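PDB 4D5T: protein A49R from Vaccinia virus, which inhibits host NF-kappa-B activation by binding BTRC, which diminishes ubiquitination of the inhibitor NFKBIA and so keeps p65 in the cytoplasm. Local coordinates for residues 85-90 with 124-129. Residues are numbered along the deposited sequence; the frame is centred on the assembly and turned at random. Where two conformers were deposited one is given.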
loop_
_atom_site.group_PDB
_atom_site.type_symbol
_atom_site.label_atom_id
_atom_site.label_comp_id
_atom_site.label_asym_id
_atom_site.label_seq_id
_atom_site.Cartn_x
_atom_site.Cartn_y
_atom_site.Cartn_z
ATOM N N ASN A 85 2.386 3.448 -14.910
ATOM C CA ASN A 85 3.197 2.207 -14.715
ATOM C C ASN A 85 2.756 1.440 -13.481
ATOM O O ASN A 85 2.520 0.268 -13.555
ATOM C CB ASN A 85 4.690 2.602 -14.600
ATOM C CG ASN A 85 5.623 1.417 -14.320
ATOM O OD1 ASN A 85 5.625 0.831 -13.256
ATOM N ND2 ASN A 85 6.458 1.108 -15.269
ATOM N N LYS A 86 2.631 2.108 -12.336
ATOM C CA LYS A 86 2.332 1.377 -11.089
ATOM C C LYS A 86 0.868 0.867 -11.073
ATOM O O LYS A 86 0.593 -0.243 -10.624
ATOM C CB LYS A 86 2.525 2.249 -9.886
ATOM C CG LYS A 86 3.960 2.712 -9.584
ATOM C CD LYS A 86 4.972 1.618 -9.450
ATOM C CE LYS A 86 6.285 2.173 -8.950
ATOM N NZ LYS A 86 7.291 1.092 -8.833
ATOM N N PHE A 87 -0.033 1.658 -11.658
ATOM C CA PHE A 87 -1.473 1.277 -11.702
ATOM C C PHE A 87 -1.740 -0.019 -12.316
ATOM O O PHE A 87 -2.578 -0.770 -11.796
ATOM C CB PHE A 87 -2.359 2.308 -12.373
ATOM C CG PHE A 87 -3.696 2.418 -11.704
ATOM C CD1 PHE A 87 -4.632 1.458 -12.045
ATOM C CD2 PHE A 87 -3.963 3.264 -10.718
ATOM C CE1 PHE A 87 -5.867 1.449 -11.473
ATOM C CE2 PHE A 87 -5.198 3.249 -10.093
ATOM C CZ PHE A 87 -6.142 2.328 -10.467
ATOM N N MET A 88 -0.995 -0.369 -13.358
ATOM C CA MET A 88 -1.271 -1.608 -14.018
ATOM C C MET A 88 -1.103 -2.839 -13.085
ATOM O O MET A 88 -1.690 -3.848 -13.380
ATOM C CB MET A 88 -0.442 -1.783 -15.293
ATOM C CG MET A 88 -0.651 -0.711 -16.364
ATOM S SD MET A 88 -2.361 -0.205 -16.687
ATOM C CE MET A 88 -2.244 1.379 -17.487
ATOM N N SER A 89 -0.319 -2.727 -11.995
ATOM C CA SER A 89 -0.123 -3.855 -11.050
ATOM C C SER A 89 -1.466 -4.294 -10.495
ATOM O O SER A 89 -1.665 -5.452 -10.195
ATOM C CB SER A 89 0.855 -3.525 -9.881
ATOM O OG SER A 89 2.156 -3.131 -10.348
ATOM N N PHE A 90 -2.394 -3.366 -10.367
ATOM C CA PHE A 90 -3.724 -3.698 -9.789
ATOM C C PHE A 90 -4.488 -4.664 -10.653
ATOM O O PHE A 90 -5.433 -5.356 -10.184
ATOM C CB PHE A 90 -4.588 -2.474 -9.568
ATOM C CG PHE A 90 -4.085 -1.540 -8.552
ATOM C CD1 PHE A 90 -3.801 -1.965 -7.274
ATOM C CD2 PHE A 90 -3.833 -0.229 -8.889
ATOM C CE1 PHE A 90 -3.320 -1.101 -6.337
ATOM C CE2 PHE A 90 -3.355 0.652 -7.954
ATOM C CZ PHE A 90 -3.102 0.222 -6.650
ATOM N N SER A 124 -11.041 7.561 -8.202
ATOM C CA SER A 124 -11.964 6.984 -9.181
ATOM C C SER A 124 -11.509 5.646 -9.748
ATOM O O SER A 124 -12.313 4.739 -9.864
ATOM C CB SER A 124 -12.186 7.896 -10.358
ATOM O OG SER A 124 -13.310 7.497 -11.128
ATOM N N ARG A 125 -10.234 5.536 -10.099
ATOM C CA ARG A 125 -9.768 4.271 -10.743
ATOM C C ARG A 125 -9.569 3.144 -9.746
ATOM O O ARG A 125 -9.775 1.950 -10.062
ATOM C CB ARG A 125 -8.469 4.573 -11.472
ATOM C CG ARG A 125 -8.611 5.549 -12.649
ATOM C CD ARG A 125 -9.401 4.947 -13.800
ATOM N NE ARG A 125 -10.794 5.281 -13.711
ATOM C CZ ARG A 125 -11.804 4.447 -13.715
ATOM N NH1 ARG A 125 -11.615 3.136 -13.791
ATOM N NH2 ARG A 125 -13.027 4.953 -13.602
ATOM N N ILE A 126 -9.107 3.443 -8.520
ATOM C CA ILE A 126 -8.973 2.396 -7.514
ATOM C C ILE A 126 -10.343 1.740 -7.220
ATOM O O ILE A 126 -10.385 0.543 -6.899
ATOM C CB ILE A 126 -8.270 2.910 -6.253
ATOM C CG1 ILE A 126 -6.818 3.334 -6.657
ATOM C CG2 ILE A 126 -8.347 1.920 -5.090
ATOM C CD1 ILE A 126 -5.869 3.666 -5.579
ATOM N N ALA A 127 -11.416 2.513 -7.312
ATOM C CA ALA A 127 -12.743 1.958 -7.064
ATOM C C ALA A 127 -13.080 0.768 -7.963
ATOM O O ALA A 127 -13.867 -0.066 -7.578
ATOM C CB ALA A 127 -13.797 3.038 -7.168
ATOM N N ASP A 128 -12.443 0.647 -9.133
ATOM C CA ASP A 128 -12.757 -0.417 -10.045
ATOM C C ASP A 128 -11.869 -1.678 -9.930
ATOM O O ASP A 128 -12.031 -2.633 -10.704
ATOM C CB ASP A 128 -12.747 0.133 -11.486
ATOM C CG ASP A 128 -13.972 0.965 -11.794
ATOM O OD1 ASP A 128 -14.976 0.954 -11.027
ATOM O OD2 ASP A 128 -13.928 1.668 -12.823
ATOM N N ILE A 129 -10.922 -1.697 -9.003
ATOM C CA ILE A 129 -10.007 -2.865 -8.873
ATOM C C ILE A 129 -10.645 -4.004 -8.109
ATOM O O ILE A 129 -11.692 -3.869 -7.450
ATOM C CB ILE A 129 -8.621 -2.474 -8.290
ATOM C CG1 ILE A 129 -8.667 -2.216 -6.750
ATOM C CG2 ILE A 129 -7.994 -1.337 -9.091
ATOM C CD1 ILE A 129 -7.308 -1.972 -6.111
#
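Phe90 and Ile129 bring the two backbones to their nearest approach, 6.4 Å between their CA atoms, where the C-terminal end of helix 76-87 and its helical continuation meet the end of helix 112-126 and the type I turn Ile126 to Ile129. Phe87, about one helical turn earlier, reaches across to the other segment. Its flat ring, long enough to do so, puts CZ 3.4 Å from Arg125 CB, and CE2 packs 3.8 Å from Ile126 CG1, while the backbone N of Ile126 lies at the ring edge. Within the same segment Phe90 CD2 lies 3.5 Å above the plane of the Phe87 ring, over its centre, and covers that face. Ile129, branched at CB, offers Phe90 two branches, the CG2 methyl and the longer CG1-CD1 arm: CG2 reaches Phe90 CB at 3.6 Å, and CD1 approaches Phe90 CD1 at 3.7 Å. With CG1 between the backbone N and carbonyl carbon (chi1 76°), the extended arm carries CD1 to the ring. Arg125 lends only the aliphatic base of its side chain to Phe87; bends at chi2 and chi3 lead the guanidinium away to Asp128, where NH1 forms a salt bridge with OD2 (2.9 Å), met on its anti side, 31° out of the carboxylate plane. Outside the two segments, the broad, buried ring of Phe90 also packs on Ile98 and Ile102 of helix 95-109, and branched, apolar Ile126 touches Val37 and Ile40 of helix 29-40 as well as Phe87. These helix ends thus join the apolar core of an all-helical bundle, the Bcl-2 fold to which A49 belongs.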